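Local coordinates for DNA polymerase (Pyrobaculum calidifontis, PDB 5MDN), which probably catalyses template-directed DNA synthesis, adding deoxynucleotides from their triphosphates to a growing DNA strand with release of diphosphate, at residues A[419-424]-A[562-567]; A[27-32]-A[145-150]; A[61-66]-A[85-90]. All coordinates share one frame; numbering follows the deposited sequence.

Contact 1 (A[419-424]-A[562-567]); sequences LDFSSM and DSLFVK
D420 OD1, which lies beside the carbonyl of D562, is gripped twice by S422. The hydroxyl S422 OG donates to the syn lone pair of OD1 over 2.9 Å, while S422 N reaches it from above the carboxylate plane and closes an Asx turn. The sequences, DFSSMYP after L419 and YGDTDS up to S563, are motifs A and C of family B polymerases, side by side in the antiparallel palm sheet; in relatives these motifs carry metal-binding carboxylates. D420 CG stands anti to the backbone N (chi1 -165°), which swings the carboxylate forward over S422. Replacing D420 by alanine takes away this shared acceptor and a motif A carboxylate, and the hydroxyl and amide of S422 would probably lose their common partner and the turn its hold.

Where strand 416-420 ends, F421 N still donates to D562 O over 2.9 Å, a bent bond (144°). Further in, L419 N gives L564 O a nearly straight bond of 3.1 Å; the return bond from L564 N to L419 O is weak. From F421 to M424 the chain makes a type I turn, M424 N bonding to F421 O, and enters helix 424-431.

Helix 528-551 packs against the apolar side of the sheet, touching F421 and L564. There the F421 ring approaches L564 obliquely, CE1 lying 3.6 Å from L564 CG. The L564 side chain slants across that of L419, their CD1 methyls 3.6 Å apart. The same L419 CD1 also meets V566 CG2 at 3.9 Å, the two side chains crossing at about a right angle.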
loop_
_atom_site.group_PDB
_atom_site.type_symbol
_atom_site.label_atom_id
_atom_site.label_comp_id
_atom_site.label_asym_id
_atom_site.label_seq_id
_atom_site.Cartn_x
_atom_site.Cartn_y
_atom_site.Cartn_z
ATOM N N LEU A 419 11.767 -12.767 -16.128
ATOM C CA LEU A 419 12.070 -13.784 -15.132
ATOM C C LEU A 419 12.232 -13.126 -13.768
ATOM O O LEU A 419 12.985 -12.158 -13.624
ATOM C CB LEU A 419 13.335 -14.556 -15.509
ATOM C CG LEU A 419 13.260 -15.341 -16.823
ATOM C CD1 LEU A 419 14.632 -15.843 -17.250
ATOM C CD2 LEU A 419 12.278 -16.494 -16.701
ATOM N N ASP A 420 11.528 -13.659 -12.773
ATOM C CA ASP A 420 11.526 -13.101 -11.427
ATOM C C ASP A 420 12.710 -13.652 -10.640
ATOM O O ASP A 420 12.855 -14.870 -10.499
ATOM C CB ASP A 420 10.211 -13.422 -10.716
ATOM C CG ASP A 420 10.002 -12.586 -9.468
ATOM O OD1 ASP A 420 10.884 -11.764 -9.143
ATOM O OD2 ASP A 420 8.957 -12.759 -8.807
ATOM N N PHE A 421 13.554 -12.753 -10.131
ATOM C CA PHE A 421 14.714 -13.116 -9.327
ATOM C C PHE A 421 14.579 -12.674 -7.871
ATOM O O PHE A 421 15.589 -12.538 -7.175
ATOM C CB PHE A 421 15.988 -12.528 -9.938
ATOM C CG PHE A 421 16.636 -13.414 -10.964
ATOM C CD1 PHE A 421 16.213 -13.392 -12.281
ATOM C CD2 PHE A 421 17.680 -14.254 -10.614
ATOM C CE1 PHE A 421 16.809 -14.198 -13.230
ATOM C CE2 PHE A 421 18.282 -15.064 -11.560
ATOM C CZ PHE A 421 17.845 -15.035 -12.869
ATOM N N SER A 422 13.352 -12.424 -7.403
ATOM C CA SER A 422 13.172 -11.853 -6.070
ATOM C C SER A 422 13.541 -12.835 -4.962
ATOM O O SER A 422 14.005 -12.413 -3.897
ATOM C CB SER A 422 11.730 -11.379 -5.896
ATOM O OG SER A 422 11.451 -10.275 -6.742
ATOM N N SER A 423 13.351 -14.137 -5.185
ATOM C CA SER A 423 13.717 -15.129 -4.180
ATOM C C SER A 423 15.224 -15.264 -4.002
ATOM O O SER A 423 15.663 -16.004 -3.116
ATOM C CB SER A 423 13.118 -16.490 -4.540
ATOM O OG SER A 423 11.715 -16.404 -4.713
ATOM N N MET A 424 16.015 -14.577 -4.827
ATOM C CA MET A 424 17.469 -14.628 -4.706
ATOM C C MET A 424 17.949 -14.068 -3.371
ATOM O O MET A 424 18.889 -14.601 -2.769
ATOM C CB MET A 424 18.093 -13.862 -5.870
ATOM C CG MET A 424 19.605 -13.832 -5.908
ATOM S SD MET A 424 20.141 -13.178 -7.496
ATOM C CE MET A 424 19.636 -11.471 -7.328
ATOM N N ASP A 562 16.734 -7.390 -9.499
ATOM C CA ASP A 562 15.580 -8.205 -9.139
ATOM C C ASP A 562 14.968 -8.984 -10.303
ATOM O O ASP A 562 14.148 -9.880 -10.058
ATOM C CB ASP A 562 14.509 -7.334 -8.452
ATOM C CG ASP A 562 13.957 -6.248 -9.357
ATOM O OD1 ASP A 562 14.519 -6.050 -10.454
ATOM O OD2 ASP A 562 12.961 -5.590 -8.966
ATOM N N SER A 563 15.318 -8.674 -11.551
ATOM C CA SER A 563 14.770 -9.414 -12.684
ATOM C C SER A 563 15.652 -9.210 -13.909
ATOM O O SER A 563 16.491 -8.307 -13.953
ATOM C CB SER A 563 13.328 -8.986 -12.991
ATOM O OG SER A 563 13.275 -7.625 -13.372
ATOM N N LEU A 564 15.475 -10.085 -14.897
ATOM C CA LEU A 564 16.054 -9.861 -16.215
ATOM C C LEU A 564 15.058 -10.264 -17.294
ATOM O O LEU A 564 14.306 -11.229 -17.131
ATOM C CB LEU A 564 17.396 -10.604 -16.395
ATOM C CG LEU A 564 17.655 -12.068 -16.022
ATOM C CD1 LEU A 564 16.870 -13.051 -16.873
ATOM C CD2 LEU A 564 19.145 -12.356 -16.128
ATOM N N PHE A 565 15.046 -9.505 -18.385
ATOM C CA PHE A 565 14.141 -9.738 -19.503
ATOM C C PHE A 565 14.889 -10.520 -20.575
ATOM O O PHE A 565 16.009 -10.155 -20.942
ATOM C CB PHE A 565 13.615 -8.423 -20.088
ATOM C CG PHE A 565 12.730 -7.619 -19.154
ATOM C CD1 PHE A 565 12.873 -7.683 -17.776
ATOM C CD2 PHE A 565 11.761 -6.778 -19.676
ATOM C CE1 PHE A 565 12.063 -6.936 -16.939
ATOM C CE2 PHE A 565 10.948 -6.029 -18.845
ATOM C CZ PHE A 565 11.100 -6.109 -17.476
ATOM N N VAL A 566 14.271 -11.588 -21.080
ATOM C CA VAL A 566 14.888 -12.434 -22.094
ATOM C C VAL A 566 13.884 -12.706 -23.206
ATOM O O VAL A 566 12.669 -12.597 -23.025
ATOM C CB VAL A 566 15.415 -13.768 -21.515
ATOM C CG1 VAL A 566 16.488 -13.512 -20.467
ATOM C CG2 VAL A 566 14.273 -14.584 -20.926
ATOM N N LYS A 567 14.418 -13.064 -24.371
ATOM C CA LYS A 567 13.583 -13.407 -25.512
ATOM C C LYS A 567 12.970 -14.790 -25.319
ATOM O O LYS A 567 13.626 -15.717 -24.834
ATOM C CB LYS A 567 14.408 -13.363 -26.799
ATOM C CG LYS A 567 13.599 -13.557 -28.070
ATOM C CD LYS A 567 12.792 -12.314 -28.414
ATOM C CE LYS A 567 13.570 -11.360 -29.303
ATOM N NZ LYS A 567 13.067 -11.404 -30.707
#

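Contact 2 (A[27-32]-A[145-150]); sequences EGRRVV and PLYEVV
V32 is clasped between P145 and Y147 by two backbone bonds: V32 N donates to P145 O over 3.0 Å, and V32 O accepts from Y147 N over 3.0 Å on a more bent path (131°). L146, the residue bridged to V32, adds a CA-H contact to V32 O, and its CD1 packs 3.8 Å from V32 CG1 on that face of the sheet.

Across the other face, R29 reaches over from the loop ahead of strand 30-35. Its CG is placed between the backbone N and carbonyl carbon (chi1 48°), and the extended chain beyond carries the guanidinium past P145 to the hydroxyl edge of the Y147 ring, the two planes 75° apart. The modelled approach of NH2 to that hydroxyl is too short to be trusted; the sound polar partner of R29 is D25, in salt bridge with NE. R29 NH1 lies 3.4 Å from P145 CG. V31 CG1 slips beneath the middle of the guanidinium, 4.0 Å from its plane, and also touches P145 CB and Y147 CE1.

The arrangement is the alternating bond pattern of neighbouring parallel strands, and it joins 30-35 to 144-155 in the five-stranded mixed sheet whose edge strand 5-12 bears the magnesium ligand D7.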
loop_
_atom_site.group_PDB
_atom_site.type_symbol
_atom_site.label_atom_id
_atom_site.label_comp_id
_atom_site.label_asym_id
_atom_site.label_seq_id
_atom_site.Cartn_x
_atom_site.Cartn_y
_atom_site.Cartn_z
ATOM N N GLU A 27 -17.914 -21.024 17.284
ATOM C CA GLU A 27 -19.305 -21.278 16.942
ATOM C C GLU A 27 -19.882 -20.222 16.006
ATOM O O GLU A 27 -21.096 -20.210 15.772
ATOM C CB GLU A 27 -20.146 -21.387 18.217
ATOM C CG GLU A 27 -19.631 -22.449 19.184
ATOM C CD GLU A 27 -20.572 -22.693 20.347
ATOM O OE1 GLU A 27 -21.764 -22.972 20.098
ATOM O OE2 GLU A 27 -20.118 -22.620 21.508
ATOM N N GLY A 28 -19.043 -19.344 15.468
ATOM C CA GLY A 28 -19.469 -18.433 14.422
ATOM C C GLY A 28 -20.283 -17.246 14.882
ATOM O O GLY A 28 -21.201 -16.819 14.171
ATOM N N ARG A 29 -19.970 -16.689 16.049
ATOM C CA ARG A 29 -20.635 -15.493 16.547
ATOM C C ARG A 29 -19.591 -14.487 17.007
ATOM O O ARG A 29 -18.525 -14.857 17.509
ATOM C CB ARG A 29 -21.594 -15.810 17.702
ATOM C CG ARG A 29 -20.970 -16.681 18.763
ATOM C CD ARG A 29 -21.815 -16.810 20.011
ATOM N NE ARG A 29 -20.981 -17.158 21.158
ATOM C CZ ARG A 29 -21.182 -16.717 22.395
ATOM N NH1 ARG A 29 -22.200 -15.908 22.656
ATOM N NH2 ARG A 29 -20.366 -17.090 23.372
ATOM N N ARG A 30 -19.910 -13.207 16.835
ATOM C CA ARG A 30 -18.943 -12.141 17.056
ATOM C C ARG A 30 -18.867 -11.825 18.545
ATOM O O ARG A 30 -19.879 -11.490 19.167
ATOM C CB ARG A 30 -19.322 -10.894 16.258
ATOM C CG ARG A 30 -18.988 -10.958 14.766
ATOM C CD ARG A 30 -19.932 -11.883 14.002
ATOM N NE ARG A 30 -19.579 -11.994 12.588
ATOM C CZ ARG A 30 -19.185 -13.121 12.002
ATOM N NH1 ARG A 30 -19.095 -14.237 12.710
ATOM N NH2 ARG A 30 -18.882 -13.131 10.712
ATOM N N VAL A 31 -17.666 -11.928 19.115
ATOM C CA VAL A 31 -17.438 -11.727 20.539
ATOM C C VAL A 31 -16.253 -10.786 20.712
ATOM O O VAL A 31 -15.595 -10.393 19.749
ATOM C CB VAL A 31 -17.186 -13.050 21.294
ATOM C CG1 VAL A 31 -18.344 -14.016 21.089
ATOM C CG2 VAL A 31 -15.876 -13.675 20.843
ATOM N N VAL A 32 -15.994 -10.419 21.965
ATOM C CA VAL A 32 -14.889 -9.531 22.310
ATOM C C VAL A 32 -14.165 -10.109 23.521
ATOM O O VAL A 32 -14.797 -10.457 24.526
ATOM C CB VAL A 32 -15.371 -8.090 22.584
ATOM C CG1 VAL A 32 -16.553 -8.079 23.545
ATOM C CG2 VAL A 32 -14.229 -7.236 23.117
ATOM N N PRO A 145 -20.980 -10.420 23.329
ATOM C CA PRO A 145 -20.536 -11.197 24.494
ATOM C C PRO A 145 -19.093 -10.864 24.847
ATOM O O PRO A 145 -18.204 -10.891 23.992
ATOM C CB PRO A 145 -20.684 -12.651 24.032
ATOM C CG PRO A 145 -21.639 -12.607 22.881
ATOM C CD PRO A 145 -21.430 -11.278 22.219
ATOM N N LEU A 146 -18.864 -10.556 26.118
ATOM C CA LEU A 146 -17.536 -10.238 26.621
ATOM C C LEU A 146 -16.913 -11.458 27.289
ATOM O O LEU A 146 -17.605 -12.288 27.882
ATOM C CB LEU A 146 -17.599 -9.071 27.610
ATOM C CG LEU A 146 -16.293 -8.561 28.219
ATOM C CD1 LEU A 146 -15.361 -8.032 27.138
ATOM C CD2 LEU A 146 -16.570 -7.488 29.265
ATOM N N TYR A 147 -15.589 -11.553 27.186
ATOM C CA TYR A 147 -14.828 -12.661 27.748
ATOM C C TYR A 147 -13.563 -12.122 28.395
ATOM O O TYR A 147 -12.834 -11.343 27.772
ATOM C CB TYR A 147 -14.449 -13.689 26.673
ATOM C CG TYR A 147 -15.560 -14.618 26.235
ATOM C CD1 TYR A 147 -16.568 -14.178 25.388
ATOM C CD2 TYR A 147 -15.585 -15.943 26.652
ATOM C CE1 TYR A 147 -17.579 -15.028 24.980
ATOM C CE2 TYR A 147 -16.590 -16.801 26.250
ATOM C CZ TYR A 147 -17.585 -16.339 25.415
ATOM O OH TYR A 147 -18.588 -17.190 25.011
ATOM N N GLU A 148 -13.307 -12.526 29.636
ATOM C CA GLU A 148 -12.043 -12.221 30.293
ATOM C C GLU A 148 -11.033 -13.293 29.913
ATOM O O GLU A 148 -11.252 -14.477 30.186
ATOM C CB GLU A 148 -12.195 -12.175 31.812
ATOM C CG GLU A 148 -12.689 -10.863 32.387
ATOM C CD GLU A 148 -12.672 -10.868 33.907
ATOM O OE1 GLU A 148 -12.700 -11.968 34.499
ATOM O OE2 GLU A 148 -12.618 -9.773 34.506
ATOM N N VAL A 149 -9.929 -12.884 29.302
ATOM C CA VAL A 149 -8.915 -13.841 28.875
ATOM C C VAL A 149 -8.122 -14.287 30.095
ATOM O O VAL A 149 -7.745 -13.469 30.946
ATOM C CB VAL A 149 -8.008 -13.246 27.782
ATOM C CG1 VAL A 149 -8.847 -12.641 26.670
ATOM C CG2 VAL A 149 -7.048 -12.220 28.342
ATOM N N VAL A 150 -7.925 -15.592 30.223
ATOM C CA VAL A 150 -7.046 -16.125 31.256
ATOM C C VAL A 150 -5.630 -16.305 30.729
ATOM O O VAL A 150 -4.666 -15.825 31.331
ATOM C CB VAL A 150 -7.618 -17.446 31.812
ATOM C CG1 VAL A 150 -6.768 -17.946 32.968
ATOM C CG2 VAL A 150 -9.063 -17.255 32.244
#

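Contact 3 (A[61-66]-A[85-90]); sequences VAPVEA and VAKVPE
A classic beta bulge breaks the regular pairing of the hairpin 64-74/77-86 at the end away from its turn: E65 and A66 together face V85. One carbonyl serves both bulged residues. V85 O takes a short bond from E65 N, 2.8 Å and bent to 141°, and a weak one from A66 N at 3.5 Å. The strands are then tied again by V85 N, which donates to A66 O over 3.0 Å. Before the bulge V64 pairs with A86 without backbone bonds and their side chains diverge; A86 turns to L95 of helix 92-100. V64 CG1 nevertheless lies near V85 O, on which the backbone bonds of the bulge converge.

The extra residue takes a helical backbone conformation, which brings the side chain of E65 onto the partner strand. Its CB rests 4.0 Å from V85 CG1, and a bend at chi2 (81°) carries the carboxylate back over K87. OE1 makes a loose salt bridge of 3.6 Å with K87 NZ and lies as close to the aliphatic CG of the lysine; the two side chains cross at about a right angle. K87 CD lies 3.8 Å from P63 CB, so the methylene stem passes between proline and glutamate, and the bends beyond it, at chi3 and chi4, turn the amine end toward the glutamate. R39 offers OE1 a second, long and weak ion pair, while K55 binds the E65 carbonyl.

These strands are the second and third of a beta-alpha-beta-beta-alpha-beta unit: with 41-46, 105-109 and helices 51-58 and 92-100 they form an antiparallel sheet with the strand order of a ferredoxin-like fold.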
loop_
_atom_site.group_PDB
_atom_site.type_symbol
_atom_site.label_atom_id
_atom_site.label_comp_id
_atom_site.label_asym_id
_atom_site.label_seq_id
_atom_site.Cartn_x
_atom_site.Cartn_y
_atom_site.Cartn_z
ATOM N N VAL A 61 8.124 11.841 37.827
ATOM C CA VAL A 61 7.637 12.409 36.575
ATOM C C VAL A 61 6.301 11.783 36.189
ATOM O O VAL A 61 5.483 12.415 35.512
ATOM C CB VAL A 61 8.683 12.248 35.452
ATOM C CG1 VAL A 61 8.836 10.789 35.050
ATOM C CG2 VAL A 61 8.326 13.115 34.253
ATOM N N ALA A 62 6.057 10.555 36.633
ATOM C CA ALA A 62 4.844 9.827 36.285
ATOM C C ALA A 62 4.751 8.591 37.177
ATOM O O ALA A 62 5.768 8.130 37.703
ATOM C CB ALA A 62 4.843 9.419 34.802
ATOM N N PRO A 63 3.548 8.044 37.357
ATOM C CA PRO A 63 3.413 6.825 38.164
ATOM C C PRO A 63 4.022 5.621 37.461
ATOM O O PRO A 63 3.893 5.457 36.246
ATOM C CB PRO A 63 1.895 6.672 38.330
ATOM C CG PRO A 63 1.312 7.417 37.180
ATOM C CD PRO A 63 2.239 8.571 36.934
ATOM N N VAL A 64 4.692 4.777 38.242
ATOM C CA VAL A 64 5.397 3.606 37.735
ATOM C C VAL A 64 4.841 2.368 38.426
ATOM O O VAL A 64 4.707 2.344 39.655
ATOM C CB VAL A 64 6.917 3.718 37.959
ATOM C CG1 VAL A 64 7.626 2.471 37.453
ATOM C CG2 VAL A 64 7.462 4.963 37.275
ATOM N N GLU A 65 4.514 1.345 37.634
ATOM C CA GLU A 65 4.016 0.097 38.204
ATOM C C GLU A 65 5.142 -0.703 38.846
ATOM O O GLU A 65 5.005 -1.193 39.974
ATOM C CB GLU A 65 3.316 -0.730 37.124
ATOM C CG GLU A 65 2.603 -1.967 37.648
ATOM C CD GLU A 65 1.239 -1.655 38.232
ATOM O OE1 GLU A 65 0.596 -0.692 37.763
ATOM O OE2 GLU A 65 0.811 -2.373 39.160
ATOM N N ALA A 66 6.267 -0.840 38.148
ATOM C CA ALA A 66 7.411 -1.588 38.653
ATOM C C ALA A 66 8.619 -1.256 37.788
ATOM O O ALA A 66 8.493 -0.688 36.701
ATOM C CB ALA A 66 7.143 -3.097 38.659
ATOM N N VAL A 85 8.048 -0.305 33.808
ATOM C CA VAL A 85 6.656 -0.643 33.535
ATOM C C VAL A 85 5.797 0.535 33.976
ATOM O O VAL A 85 5.678 0.817 35.175
ATOM C CB VAL A 85 6.233 -1.937 34.241
ATOM C CG1 VAL A 85 4.819 -2.326 33.834
ATOM C CG2 VAL A 85 7.213 -3.058 33.920
ATOM N N ALA A 86 5.198 1.223 33.009
ATOM C CA ALA A 86 4.301 2.331 33.288
ATOM C C ALA A 86 2.920 1.823 33.692
ATOM O O ALA A 86 2.566 0.661 33.471
ATOM C CB ALA A 86 4.179 3.247 32.070
ATOM N N LYS A 87 2.135 2.716 34.297
ATOM C CA LYS A 87 0.771 2.353 34.668
ATOM C C LYS A 87 -0.177 2.468 33.481
ATOM O O LYS A 87 -1.045 1.609 33.299
ATOM C CB LYS A 87 0.280 3.218 35.832
ATOM C CG LYS A 87 0.775 2.760 37.201
ATOM C CD LYS A 87 -0.026 3.406 38.324
ATOM C CE LYS A 87 -1.402 2.769 38.479
ATOM N NZ LYS A 87 -1.418 1.711 39.531
ATOM N N VAL A 88 -0.023 3.504 32.659
ATOM C CA VAL A 88 -0.862 3.680 31.474
ATOM C C VAL A 88 0.026 4.040 30.285
ATOM O O VAL A 88 1.113 4.602 30.473
ATOM C CB VAL A 88 -1.945 4.746 31.706
ATOM C CG1 VAL A 88 -2.965 4.260 32.728
ATOM C CG2 VAL A 88 -1.324 6.057 32.146
ATOM N N PRO A 89 -0.389 3.726 29.052
ATOM C CA PRO A 89 0.480 3.999 27.890
ATOM C C PRO A 89 0.820 5.466 27.691
ATOM O O PRO A 89 1.885 5.774 27.140
ATOM C CB PRO A 89 -0.335 3.453 26.709
ATOM C CG PRO A 89 -1.256 2.448 27.305
ATOM C CD PRO A 89 -1.588 2.955 28.679
ATOM N N GLU A 90 -0.065 6.382 28.089
ATOM C CA GLU A 90 0.164 7.801 27.836
ATOM C C GLU A 90 1.437 8.310 28.505
ATOM O O GLU A 90 2.096 9.213 27.975
ATOM C CB GLU A 90 -1.055 8.612 28.281
ATOM C CG GLU A 90 -2.324 8.312 27.474
ATOM C CD GLU A 90 -3.066 7.068 27.947
ATOM O OE1 GLU A 90 -2.402 6.079 28.323
ATOM O OE2 GLU A 90 -4.316 7.077 27.925
#

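How the contacts relate
All three contacts pair strands, each in a different sheet. Contact 1 is the buried one, joining antiparallel strands of the palm; L419, L564, V566 and F421 pack on one face, with D420 on the other. Contacts 2 and 3 belong to the N-terminal part of the chain, contact 3 nested within the loop that contact 2 closes, their nearest atoms about 16 Å apart. Contact 2 is partly buried and parallel, with an arginine laid across proline and valine; contact 3 lies at the surface, where a bulged antiparallel pair is trimmed by a glutamate-lysine bridge. Contact 1 stands about 47 Å and 51 Å from them, centre to centre.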